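Local atomic coordinates of acyl-ACP thioesterase (Bacteroides thetaiotaomicron, PDB entry 2ESS), a protein that probably hydrolyses the thioester of fatty acyl-acyl carrier protein, releasing fatty acids in lipid biosynthesis, and binds calcium in the crystal. Residues F48-L53 / Y58-S63; W84-N87 / T93-N96; V99-K102 / K106-Y109; Q195-R200 / S224-H229. One frame throughout, in Å; residues are numbered along the deposited sequence.

Interaction 1. Residues F48-L53 / Y58-S63; sequences FGIATL and YTWVLS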
loop_
_atom_site.group_PDB
_atom_site.type_symbol
_atom_site.label_atom_id
_atom_site.label_comp_id
_atom_site.label_asym_id
_atom_site.label_seq_id
_atom_site.Cartn_x
_atom_site.Cartn_y
_atom_site.Cartn_z
ATOM N N PHE A 48 -24.466 -9.113 -2.049
ATOM C CA PHE A 48 -24.817 -7.959 -2.859
ATOM C C PHE A 48 -23.603 -7.180 -3.352
ATOM O O PHE A 48 -23.708 -6.007 -3.719
ATOM C CB PHE A 48 -25.840 -7.033 -2.175
ATOM C CG PHE A 48 -25.423 -6.449 -0.859
ATOM C CD1 PHE A 48 -24.638 -5.290 -0.798
ATOM C CD2 PHE A 48 -25.889 -7.012 0.333
ATOM C CE1 PHE A 48 -24.321 -4.730 0.413
ATOM C CE2 PHE A 48 -25.561 -6.463 1.579
ATOM C CZ PHE A 48 -24.777 -5.317 1.616
ATOM N N GLY A 49 -22.475 -7.863 -3.382
ATOM C CA GLY A 49 -21.244 -7.335 -3.888
ATOM C C GLY A 49 -21.098 -7.412 -5.402
ATOM O O GLY A 49 -22.015 -7.794 -6.137
ATOM N N ILE A 50 -19.924 -7.003 -5.873
ATOM C CA ILE A 50 -19.651 -6.947 -7.294
ATOM C C ILE A 50 -19.899 -8.306 -7.989
ATOM O O ILE A 50 -20.543 -8.364 -9.029
ATOM C CB ILE A 50 -18.204 -6.427 -7.545
ATOM C CG1 ILE A 50 -18.144 -4.933 -7.173
ATOM C CG2 ILE A 50 -17.802 -6.640 -9.053
ATOM C CD1 ILE A 50 -16.817 -4.232 -7.382
ATOM N N ALA A 51 -19.409 -9.387 -7.396
ATOM C CA ALA A 51 -19.551 -10.738 -7.969
ATOM C C ALA A 51 -21.013 -11.078 -8.311
ATOM O O ALA A 51 -21.300 -11.542 -9.406
ATOM C CB ALA A 51 -18.954 -11.799 -7.008
ATOM N N THR A 52 -21.916 -10.850 -7.356
ATOM C CA THR A 52 -23.333 -11.125 -7.528
ATOM C C THR A 52 -23.904 -10.219 -8.588
ATOM O O THR A 52 -24.541 -10.680 -9.521
ATOM C CB THR A 52 -24.102 -10.882 -6.222
ATOM O OG1 THR A 52 -23.610 -11.780 -5.215
ATOM C CG2 THR A 52 -25.621 -11.077 -6.413
ATOM N N LEU A 53 -23.663 -8.920 -8.464
ATOM C CA LEU A 53 -24.153 -7.962 -9.483
ATOM C C LEU A 53 -23.713 -8.343 -10.913
ATOM O O LEU A 53 -24.507 -8.242 -11.868
ATOM C CB LEU A 53 -23.719 -6.537 -9.140
ATOM C CG LEU A 53 -24.737 -5.690 -8.389
ATOM C CD1 LEU A 53 -24.935 -6.247 -6.997
ATOM C CD2 LEU A 53 -24.330 -4.199 -8.366
ATOM N N TYR A 58 -24.603 -6.085 -14.029
ATOM C CA TYR A 58 -24.424 -4.815 -13.342
ATOM C C TYR A 58 -23.104 -4.798 -12.628
ATOM O O TYR A 58 -22.452 -5.852 -12.448
ATOM C CB TYR A 58 -25.549 -4.593 -12.346
ATOM C CG TYR A 58 -26.847 -4.480 -13.033
ATOM C CD1 TYR A 58 -27.214 -3.290 -13.645
ATOM C CD2 TYR A 58 -27.704 -5.560 -13.122
ATOM C CE1 TYR A 58 -28.406 -3.174 -14.312
ATOM C CE2 TYR A 58 -28.893 -5.457 -13.806
ATOM C CZ TYR A 58 -29.242 -4.259 -14.387
ATOM O OH TYR A 58 -30.432 -4.136 -15.061
ATOM N N THR A 59 -22.677 -3.594 -12.220
ATOM C CA THR A 59 -21.572 -3.496 -11.279
ATOM C C THR A 59 -21.748 -2.252 -10.408
ATOM O O THR A 59 -22.624 -1.443 -10.662
ATOM C CB THR A 59 -20.162 -3.492 -11.952
ATOM O OG1 THR A 59 -19.189 -3.798 -10.966
ATOM C CG2 THR A 59 -19.833 -2.102 -12.585
ATOM N N TRP A 60 -20.934 -2.152 -9.369
ATOM C CA TRP A 60 -20.892 -1.004 -8.482
ATOM C C TRP A 60 -19.751 -0.096 -8.881
ATOM O O TRP A 60 -18.678 -0.595 -9.223
ATOM C CB TRP A 60 -20.607 -1.462 -7.055
ATOM C CG TRP A 60 -21.703 -2.235 -6.401
ATOM C CD1 TRP A 60 -21.644 -3.532 -5.978
ATOM C CD2 TRP A 60 -22.988 -1.743 -6.006
ATOM N NE1 TRP A 60 -22.827 -3.889 -5.372
ATOM C CE2 TRP A 60 -23.658 -2.802 -5.347
ATOM C CE3 TRP A 60 -23.626 -0.501 -6.103
ATOM C CZ2 TRP A 60 -24.957 -2.671 -4.861
ATOM C CZ3 TRP A 60 -24.912 -0.365 -5.599
ATOM C CH2 TRP A 60 -25.565 -1.449 -4.996
ATOM N N VAL A 61 -19.993 1.218 -8.838
ATOM C CA VAL A 61 -18.916 2.189 -9.032
ATOM C C VAL A 61 -18.955 3.221 -7.920
ATOM O O VAL A 61 -19.993 3.734 -7.586
ATOM C CB VAL A 61 -18.956 2.881 -10.424
ATOM C CG1 VAL A 61 -18.562 1.896 -11.514
ATOM C CG2 VAL A 61 -20.317 3.478 -10.716
ATOM N N LEU A 62 -17.782 3.502 -7.360
ATOM C CA LEU A 62 -17.621 4.465 -6.291
ATOM C C LEU A 62 -17.649 5.849 -6.900
ATOM O O LEU A 62 -16.821 6.171 -7.762
ATOM C CB LEU A 62 -16.282 4.271 -5.569
ATOM C CG LEU A 62 -15.939 5.246 -4.427
ATOM C CD1 LEU A 62 -16.998 5.183 -3.300
ATOM C CD2 LEU A 62 -14.528 4.910 -3.895
ATOM N N SER A 63 -18.558 6.674 -6.389
ATOM C CA SER A 63 -18.767 8.035 -6.886
ATOM C C SER A 63 -18.160 9.076 -5.941
ATOM O O SER A 63 -17.496 9.993 -6.378
ATOM C CB SER A 63 -20.268 8.308 -7.062
ATOM O OG SER A 63 -20.861 7.333 -7.888
#
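Trp60 and Phe48 make the shortest polar link between 48-53 and 58-63: Trp60 NE1 donates to Phe48 O at 2.8 Å. The oxygen lies near the indole plane and the donor in the carbonyl plane; the N-H...O angle is 155°. With Leu53 over one face as well, the indole is probably held in this rotation. A second bond closes the turn between helix and strand: Tyr58 N donates to Leu53 O at 3.1 Å. Here the donor sits well above the carbonyl plane, not on a lone pair. Gly49 is the helix N-cap, and Leu53 N bonds back to Gly49 O.

Leu53 carries the apolar part. With chi1 at -96°, off a staggered value, its CD2 methyl lies over one indole face, 3.4 Å from the centroid of the five-membered ring of Trp60, a CH-pi contact. Ile50 comes at the ring edge near CD1: its backbone N lies near the ring plane, and Ile50 CG1 is 4.0 Å from Trp60 CD1. Ile50 CG2 touches Thr59 OG1, side chain alongside side chain.

The contact joins helix 50-55 to strand 58-69 in the N-terminal hotdog half. A bound methylpentanediol about 4 Å from the Trp60 side chain may mark a pocket. Leu53 meets Met116 of strand 106-118, Trp60 touches Thr93 of strand 92-100, and Phe48 packs on His42 and Ala43 of helix 28-45.

Interaction 2. Residues W84-N87 / T93-N96; sequences WVEN and TDRN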
loop_
_atom_site.group_PDB
_atom_site.type_symbol
_atom_site.label_atom_id
_atom_site.label_comp_id
_atom_site.label_asym_id
_atom_site.label_seq_id
_atom_site.Cartn_x
_atom_site.Cartn_y
_atom_site.Cartn_z
ATOM N N TRP A 84 -21.806 -0.316 7.200
ATOM C CA TRP A 84 -23.191 -0.673 7.065
ATOM C C TRP A 84 -23.777 0.156 5.928
ATOM O O TRP A 84 -23.233 1.207 5.563
ATOM C CB TRP A 84 -23.956 -0.395 8.381
ATOM C CG TRP A 84 -23.983 1.034 8.777
ATOM C CD1 TRP A 84 -24.930 1.960 8.450
ATOM C CD2 TRP A 84 -23.002 1.717 9.557
ATOM N NE1 TRP A 84 -24.591 3.179 8.973
ATOM C CE2 TRP A 84 -23.410 3.052 9.662
ATOM C CE3 TRP A 84 -21.804 1.323 10.167
ATOM C CZ2 TRP A 84 -22.686 3.993 10.373
ATOM C CZ3 TRP A 84 -21.084 2.250 10.860
ATOM C CH2 TRP A 84 -21.524 3.578 10.960
ATOM N N VAL A 85 -24.868 -0.344 5.379
ATOM C CA VAL A 85 -25.660 0.336 4.374
ATOM C C VAL A 85 -26.668 1.228 5.030
ATOM O O VAL A 85 -27.487 0.767 5.804
ATOM C CB VAL A 85 -26.393 -0.682 3.450
ATOM C CG1 VAL A 85 -27.295 0.024 2.411
ATOM C CG2 VAL A 85 -25.378 -1.562 2.739
ATOM N N GLU A 86 -26.605 2.526 4.723
ATOM C CA GLU A 86 -27.550 3.494 5.274
ATOM C C GLU A 86 -28.789 3.644 4.414
ATOM O O GLU A 86 -29.899 3.701 4.933
ATOM C CB GLU A 86 -26.886 4.857 5.455
ATOM C CG GLU A 86 -27.850 5.893 5.932
ATOM C CD GLU A 86 -27.188 7.239 6.140
ATOM O OE1 GLU A 86 -26.611 7.777 5.154
ATOM O OE2 GLU A 86 -27.271 7.744 7.282
ATOM N N ASN A 87 -28.599 3.733 3.102
ATOM C CA ASN A 87 -29.722 3.863 2.155
ATOM C C ASN A 87 -29.449 3.163 0.855
ATOM O O ASN A 87 -28.328 3.143 0.388
ATOM C CB ASN A 87 -29.967 5.340 1.778
ATOM C CG ASN A 87 -30.737 6.110 2.847
ATOM O OD1 ASN A 87 -30.260 7.135 3.333
ATOM N ND2 ASN A 87 -31.940 5.623 3.200
ATOM N N THR A 93 -26.324 3.906 -3.745
ATOM C CA THR A 93 -26.329 3.350 -2.401
ATOM C C THR A 93 -25.347 4.110 -1.539
ATOM O O THR A 93 -24.237 4.388 -1.985
ATOM C CB THR A 93 -25.951 1.861 -2.419
ATOM O OG1 THR A 93 -26.989 1.174 -3.102
ATOM C CG2 THR A 93 -25.829 1.292 -1.019
ATOM N N ASP A 94 -25.797 4.480 -0.344
ATOM C CA ASP A 94 -24.964 5.172 0.641
ATOM C C ASP A 94 -24.485 4.137 1.664
ATOM O O ASP A 94 -25.288 3.526 2.354
ATOM C CB ASP A 94 -25.753 6.288 1.323
ATOM C CG ASP A 94 -26.155 7.408 0.355
ATOM O OD1 ASP A 94 -25.591 7.527 -0.775
ATOM O OD2 ASP A 94 -27.086 8.151 0.722
ATOM N N ARG A 95 -23.180 3.938 1.721
ATOM C CA ARG A 95 -22.535 3.069 2.671
ATOM C C ARG A 95 -21.681 3.916 3.624
ATOM O O ARG A 95 -20.863 4.732 3.182
ATOM C CB ARG A 95 -21.622 2.086 1.985
ATOM C CG ARG A 95 -20.707 1.389 2.992
ATOM C CD ARG A 95 -19.929 0.258 2.443
ATOM N NE ARG A 95 -20.684 -0.924 2.004
ATOM C CZ ARG A 95 -21.183 -1.871 2.776
ATOM N NH1 ARG A 95 -21.195 -1.759 4.093
ATOM N NH2 ARG A 95 -21.779 -2.911 2.210
ATOM N N ASN A 96 -21.874 3.706 4.924
ATOM C CA ASN A 96 -21.211 4.506 5.965
ATOM C C ASN A 96 -20.272 3.658 6.753
ATOM O O ASN A 96 -20.309 2.400 6.673
ATOM C CB ASN A 96 -22.241 5.184 6.849
ATOM C CG ASN A 96 -23.051 6.221 6.083
ATOM O OD1 ASN A 96 -22.701 6.608 4.955
ATOM N ND2 ASN A 96 -24.147 6.628 6.661
HETATM O O HOH W 1 -25.407 6.260 9.079
#
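Trp84 pairs with Asn96 in the antiparallel hairpin of strands 78-88 and 92-100, part of the N-terminal hotdog domain. The pair is hydrogen-bonded in both directions. Further on, Glu86 and Asn87 both face Asp94, a classic beta bulge. Asp94 O takes Glu86 N at 2.9 Å and, weakly, Asn87 N at 3.4 Å. Asp94 N donates back to Asn87 O.

The Trp84 indole leans across to the partner strand: CG lies between the backbone N and the carbonyl carbon (chi1 63°), and one ring face covers Asn96 CB, which is 3.7 Å from Trp84 CE2. The ring and the Asn96 amide stand nearly perpendicular, 86° apart. A glycine in place of Trp84 would probably expose the CB of Asn96 on that side and deprive the bound water of one donor.

On the face with Val85, the Arg95 chain is bent at chi3. Val85 CG2 lies over one face of its guanidinium, 3.9 Å from Arg95 NH2. Thr83 and His42 take hydrogen bonds from that group. Glu86 extends toward the partner strand, its carboxylate beside the Asn96 amide, and its OE1 forms a salt bridge with Arg111. One water accepts from Trp84 NE1 at 3.2 Å and from Asn96 ND2 at 2.8 Å, and its oxygen lies 3.0 Å from Glu86 OE2.

Interaction 3. Residues V99-K102 / K106-Y109; sequences VIDK and KIGY
Val99 and Ile107 have the most surface buried in this antiparallel hairpin of strands 92-100 and 106-118. The pairing contains a classic beta bulge, with Ile107 and Gly108 both opposite Val99. Val99 O is therefore shared. It takes Ile107 N at 2.9 Å and, weakly, Gly108 N at 3.4 Å. Val99 N gives a straight bond (174°) to Gly108 O at 2.8 Å, though it comes from above that carbonyl's plane. Ile107 has a psi near -10°, which turns its backbone out of the regular strand path at the bulge.

The Ile107 side chain spans two partners. Its CG1 lies between the backbone N and the carbonyl carbon (chi1 58°), which carries it toward Val99; the two CG1 atoms, of Val99 and Ile107, are 3.9 Å apart. Its CG2 branch meets the Asp101 side chain at about a right angle, 3.6 Å from Asp101 CB. With an alanine at Ile107, a gap would probably open beside Val99 CG1 and Asp101 CB, where the isoleucine branches now pack. Asp101 itself is held from the turn, where its OD1 accepts from Lys105 N.

On the face of Ile100, that side chain and Lys106 run side by side in the same direction. Both also touch Gln82 of strand 78-88. Their nearest atoms are Ile100 CG1 and Lys106 CG, 4.0 Å apart.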
loop_
_atom_site.group_PDB
_atom_site.type_symbol
_atom_site.label_atom_id
_atom_site.label_comp_id
_atom_site.label_asym_id
_atom_site.label_seq_id
_atom_site.Cartn_x
_atom_site.Cartn_y
_atom_site.Cartn_z
ATOM N N VAL A 99 -14.680 4.448 12.383
ATOM C CA VAL A 99 -13.332 3.957 12.708
ATOM C C VAL A 99 -13.162 4.001 14.216
ATOM O O VAL A 99 -13.452 5.029 14.858
ATOM C CB VAL A 99 -12.257 4.840 12.018
ATOM C CG1 VAL A 99 -10.832 4.312 12.313
ATOM C CG2 VAL A 99 -12.559 4.885 10.494
ATOM N N ILE A 100 -12.671 2.896 14.781
ATOM C CA ILE A 100 -12.625 2.714 16.218
ATOM C C ILE A 100 -11.185 2.472 16.611
ATOM O O ILE A 100 -10.502 1.649 16.006
ATOM C CB ILE A 100 -13.525 1.549 16.701
ATOM C CG1 ILE A 100 -14.996 1.821 16.358
ATOM C CG2 ILE A 100 -13.455 1.405 18.197
ATOM C CD1 ILE A 100 -15.376 1.437 14.996
ATOM N N ASP A 101 -10.730 3.196 17.612
ATOM C CA ASP A 101 -9.311 3.129 18.016
ATOM C C ASP A 101 -9.050 1.935 18.942
ATOM O O ASP A 101 -9.965 1.175 19.223
ATOM C CB ASP A 101 -8.840 4.469 18.605
ATOM C CG ASP A 101 -9.223 4.677 20.077
ATOM O OD1 ASP A 101 -9.878 3.812 20.724
ATOM O OD2 ASP A 101 -8.817 5.748 20.596
ATOM N N LYS A 102 -7.819 1.785 19.440
ATOM C CA LYS A 102 -7.465 0.585 20.204
ATOM C C LYS A 102 -8.297 0.465 21.507
ATOM O O LYS A 102 -8.543 -0.634 22.003
ATOM C CB LYS A 102 -5.958 0.579 20.512
ATOM C CG LYS A 102 -5.558 1.683 21.482
ATOM C CD LYS A 102 -4.066 1.865 21.602
ATOM C CE LYS A 102 -3.695 3.100 22.447
ATOM N NZ LYS A 102 -4.160 4.387 21.812
ATOM N N LYS A 106 -14.706 5.788 19.194
ATOM C CA LYS A 106 -14.898 6.225 17.825
ATOM C C LYS A 106 -14.024 7.437 17.540
ATOM O O LYS A 106 -14.098 8.438 18.221
ATOM C CB LYS A 106 -16.382 6.467 17.517
ATOM C CG LYS A 106 -17.069 5.177 17.034
ATOM C CD LYS A 106 -18.544 5.297 17.042
ATOM C CE LYS A 106 -19.202 3.954 16.874
ATOM N NZ LYS A 106 -18.912 3.037 17.987
ATOM N N ILE A 107 -13.120 7.296 16.581
ATOM C CA ILE A 107 -12.172 8.363 16.235
ATOM C C ILE A 107 -12.433 8.983 14.852
ATOM O O ILE A 107 -11.842 10.014 14.497
ATOM C CB ILE A 107 -10.686 7.909 16.326
ATOM C CG1 ILE A 107 -10.390 6.707 15.412
ATOM C CG2 ILE A 107 -10.298 7.704 17.820
ATOM C CD1 ILE A 107 -8.927 6.394 15.168
ATOM N N GLY A 108 -13.307 8.369 14.086
ATOM C CA GLY A 108 -13.712 8.957 12.811
ATOM C C GLY A 108 -14.892 8.252 12.167
ATOM O O GLY A 108 -15.345 7.184 12.627
ATOM N N TYR A 109 -15.389 8.880 11.095
ATOM C CA TYR A 109 -16.490 8.369 10.319
ATOM C C TYR A 109 -16.209 8.570 8.845
ATOM O O TYR A 109 -15.431 9.408 8.488
ATOM C CB TYR A 109 -17.790 9.074 10.658
ATOM C CG TYR A 109 -18.235 8.860 12.044
ATOM C CD1 TYR A 109 -18.891 7.699 12.405
ATOM C CD2 TYR A 109 -17.961 9.804 13.021
ATOM C CE1 TYR A 109 -19.277 7.484 13.737
ATOM C CE2 TYR A 109 -18.331 9.603 14.337
ATOM C CZ TYR A 109 -18.993 8.451 14.681
ATOM O OH TYR A 109 -19.355 8.291 15.981
#

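Interaction 4. Residues Q195-R200 / S224-H229; sequences QTKRIR and SENEFH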
loop_
_atom_site.group_PDB
_atom_site.type_symbol
_atom_site.label_atom_id
_atom_site.label_comp_id
_atom_site.label_asym_id
_atom_site.label_seq_id
_atom_site.Cartn_x
_atom_site.Cartn_y
_atom_site.Cartn_z
ATOM N N GLN A 195 3.492 18.819 9.360
ATOM C CA GLN A 195 4.209 18.964 10.615
ATOM C C GLN A 195 3.424 19.703 11.677
ATOM O O GLN A 195 3.667 19.487 12.855
ATOM C CB GLN A 195 5.523 19.709 10.403
ATOM C CG GLN A 195 6.625 18.858 9.835
ATOM C CD GLN A 195 7.909 19.634 9.633
ATOM O OE1 GLN A 195 7.934 20.664 8.962
ATOM N NE2 GLN A 195 8.989 19.138 10.220
ATOM N N THR A 196 2.542 20.621 11.272
ATOM C CA THR A 196 1.855 21.479 12.211
ATOM C C THR A 196 0.351 21.217 12.294
ATOM O O THR A 196 -0.290 21.582 13.280
ATOM C CB THR A 196 2.104 22.960 11.863
ATOM O OG1 THR A 196 1.555 23.238 10.567
ATOM C CG2 THR A 196 3.608 23.255 11.882
ATOM N N LYS A 197 -0.229 20.596 11.268
ATOM C CA LYS A 197 -1.655 20.352 11.279
ATOM C C LYS A 197 -1.924 18.939 10.843
ATOM O O LYS A 197 -1.045 18.242 10.351
ATOM C CB LYS A 197 -2.369 21.309 10.334
ATOM C CG LYS A 197 -2.224 22.799 10.698
ATOM C CD LYS A 197 -2.817 23.701 9.614
ATOM C CE LYS A 197 -2.434 25.139 9.863
ATOM N NZ LYS A 197 -2.829 26.078 8.774
ATOM N N ARG A 198 -3.159 18.526 11.012
ATOM C CA ARG A 198 -3.596 17.235 10.503
ATOM C C ARG A 198 -4.834 17.446 9.667
ATOM O O ARG A 198 -5.546 18.420 9.867
ATOM C CB ARG A 198 -3.912 16.285 11.648
ATOM C CG ARG A 198 -4.880 16.819 12.636
ATOM C CD ARG A 198 -5.059 15.854 13.777
ATOM N NE ARG A 198 -5.762 14.680 13.300
ATOM C CZ ARG A 198 -7.073 14.629 13.074
ATOM N NH1 ARG A 198 -7.858 15.682 13.307
ATOM N NH2 ARG A 198 -7.594 13.501 12.619
ATOM N N ILE A 199 -5.104 16.480 8.786
ATOM C CA ILE A 199 -6.282 16.508 7.960
ATOM C C ILE A 199 -7.451 16.053 8.817
ATOM O O ILE A 199 -7.464 14.924 9.286
ATOM C CB ILE A 199 -6.162 15.573 6.748
ATOM C CG1 ILE A 199 -4.991 16.027 5.868
ATOM C CG2 ILE A 199 -7.488 15.612 5.920
ATOM C CD1 ILE A 199 -4.661 15.079 4.717
ATOM N N ARG A 200 -8.444 16.913 8.987
ATOM C CA ARG A 200 -9.657 16.545 9.709
ATOM C C ARG A 200 -10.791 16.089 8.815
ATOM O O ARG A 200 -11.612 15.274 9.232
ATOM C CB ARG A 200 -10.097 17.645 10.657
ATOM C CG ARG A 200 -10.983 18.732 10.139
ATOM C CD ARG A 200 -11.852 19.268 11.300
ATOM N NE ARG A 200 -12.825 18.253 11.744
ATOM C CZ ARG A 200 -12.701 17.427 12.791
ATOM N NH1 ARG A 200 -11.638 17.453 13.603
ATOM N NH2 ARG A 200 -13.675 16.556 13.042
ATOM N N SER A 224 -9.648 28.831 2.165
ATOM C CA SER A 224 -9.282 29.486 3.414
ATOM C C SER A 224 -7.920 28.942 3.777
ATOM O O SER A 224 -7.409 28.057 3.091
ATOM C CB SER A 224 -10.257 29.132 4.531
ATOM O OG SER A 224 -9.892 27.905 5.147
ATOM N N GLU A 225 -7.357 29.403 4.885
ATOM C CA GLU A 225 -6.038 28.925 5.320
ATOM C C GLU A 225 -5.980 27.399 5.420
ATOM O O GLU A 225 -4.917 26.804 5.248
ATOM C CB GLU A 225 -5.646 29.526 6.675
ATOM C CG GLU A 225 -4.146 29.347 7.036
ATOM C CD GLU A 225 -3.193 30.201 6.170
ATOM O OE1 GLU A 225 -3.670 31.109 5.458
ATOM O OE2 GLU A 225 -1.962 29.966 6.205
ATOM N N ASN A 226 -7.111 26.772 5.723
ATOM C CA ASN A 226 -7.117 25.344 6.033
ATOM C C ASN A 226 -7.888 24.476 5.063
ATOM O O ASN A 226 -7.870 23.243 5.190
ATOM C CB ASN A 226 -7.668 25.173 7.444
ATOM C CG ASN A 226 -6.649 25.563 8.514
ATOM O OD1 ASN A 226 -5.444 25.329 8.357
ATOM N ND2 ASN A 226 -7.129 26.181 9.592
ATOM N N GLU A 227 -8.561 25.098 4.093
ATOM C CA GLU A 227 -9.412 24.358 3.157
ATOM C C GLU A 227 -8.915 24.497 1.721
ATOM O O GLU A 227 -8.744 25.609 1.214
ATOM C CB GLU A 227 -10.839 24.823 3.257
ATOM C CG GLU A 227 -11.796 23.985 2.394
ATOM C CD GLU A 227 -13.274 24.242 2.689
ATOM O OE1 GLU A 227 -13.583 24.717 3.813
ATOM O OE2 GLU A 227 -14.124 23.968 1.790
ATOM N N PHE A 228 -8.719 23.352 1.077
ATOM C CA PHE A 228 -8.212 23.291 -0.268
ATOM C C PHE A 228 -9.138 22.486 -1.145
ATOM O O PHE A 228 -9.592 21.417 -0.773
ATOM C CB PHE A 228 -6.842 22.635 -0.281
ATOM C CG PHE A 228 -5.835 23.333 0.552
ATOM C CD1 PHE A 228 -5.781 23.132 1.914
ATOM C CD2 PHE A 228 -4.932 24.200 -0.024
ATOM C CE1 PHE A 228 -4.827 23.780 2.675
ATOM C CE2 PHE A 228 -3.982 24.836 0.744
ATOM C CZ PHE A 228 -3.944 24.630 2.096
ATOM N N HIS A 229 -9.401 22.984 -2.341
ATOM C CA HIS A 229 -10.173 22.208 -3.313
ATOM C C HIS A 229 -9.250 21.896 -4.471
ATOM O O HIS A 229 -8.561 22.775 -4.962
ATOM C CB HIS A 229 -11.388 22.970 -3.816
ATOM C CG HIS A 229 -12.395 23.292 -2.761
ATOM N ND1 HIS A 229 -13.593 23.910 -3.051
ATOM C CD2 HIS A 229 -12.389 23.099 -1.420
ATOM C CE1 HIS A 229 -14.276 24.085 -1.934
ATOM N NE2 HIS A 229 -13.567 23.606 -0.930
#
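Lys197 joins the two segments almost alone. The nearest CA atoms, those of Lys197 and Asn226, are 9.1 Å apart, and a single hydrogen bond bridges the gap. Just 96 Å² is buried.

This surface contact of the C-terminal hotdog half links the end of helix 191-196 to the hairpin turn 224-227. Lys197 CG is anti to the carbonyl carbon (chi1 -62°), and the chain is extended beyond it. The ammonium NZ of Lys197 thereby reaches Asn226 OD1 at 2.8 Å, tilted 17° from the plane of that amide carbonyl. Lys197 CD is 3.3 Å from Asn226 OD1. The two side chains cross at about a right angle. Glu225 CG also lies 3.9 Å from Lys197 NZ.

Asn226 sits in the tight turn between strands 215-224 and 227-234. Ser224 OG accepts from Asn226 N at 3.1 Å, forming an ST turn. Just beyond, His229 NE2 donates to Glu227 OE2, on the lone pair anti to the other oxygen. Strand 238-247 lies between strands 199-206 and 227-234 in the sheet. Its Phe247 and the following Glu248 bond the backbones of Asn226 and Arg198.

Lys197, Glu225 and Asn226 also touch a crystal neighbour, so the lattice may influence this surface bond. The bond is one of a charged donor to a neutral amide. Glu225 OE2 is 4.7 Å from Lys197 NZ, so its charge probably favours the ammonium without pairing with it.

The four contacts all reach one long antiparallel sheet. Interactions 1 to 3 lie in the N-terminal hotdog range and interaction 4 in the C-terminal one. Interactions 1 and 2 touch, with Trp60 CH2 3.5 Å from Thr93 OG1 and Phe48 CE1 3.6 Å from Arg95 NH2. 2-methyl-2,4-pentanediol, probably from the crystallisation liquor, is bound near Trp60, Arg95 and Lys106. Interactions 2 and 3 share strand 92-100, their centres 18 Å apart. Interaction 4 comes within about 6 Å of interaction 3, nearest atoms, without contact. Interaction 1 lies near a metal site: the Ile50 side chain is about 8 Å from a calcium ion, and that of Thr59 about 9 Å from the side chain of calcium-binding His175.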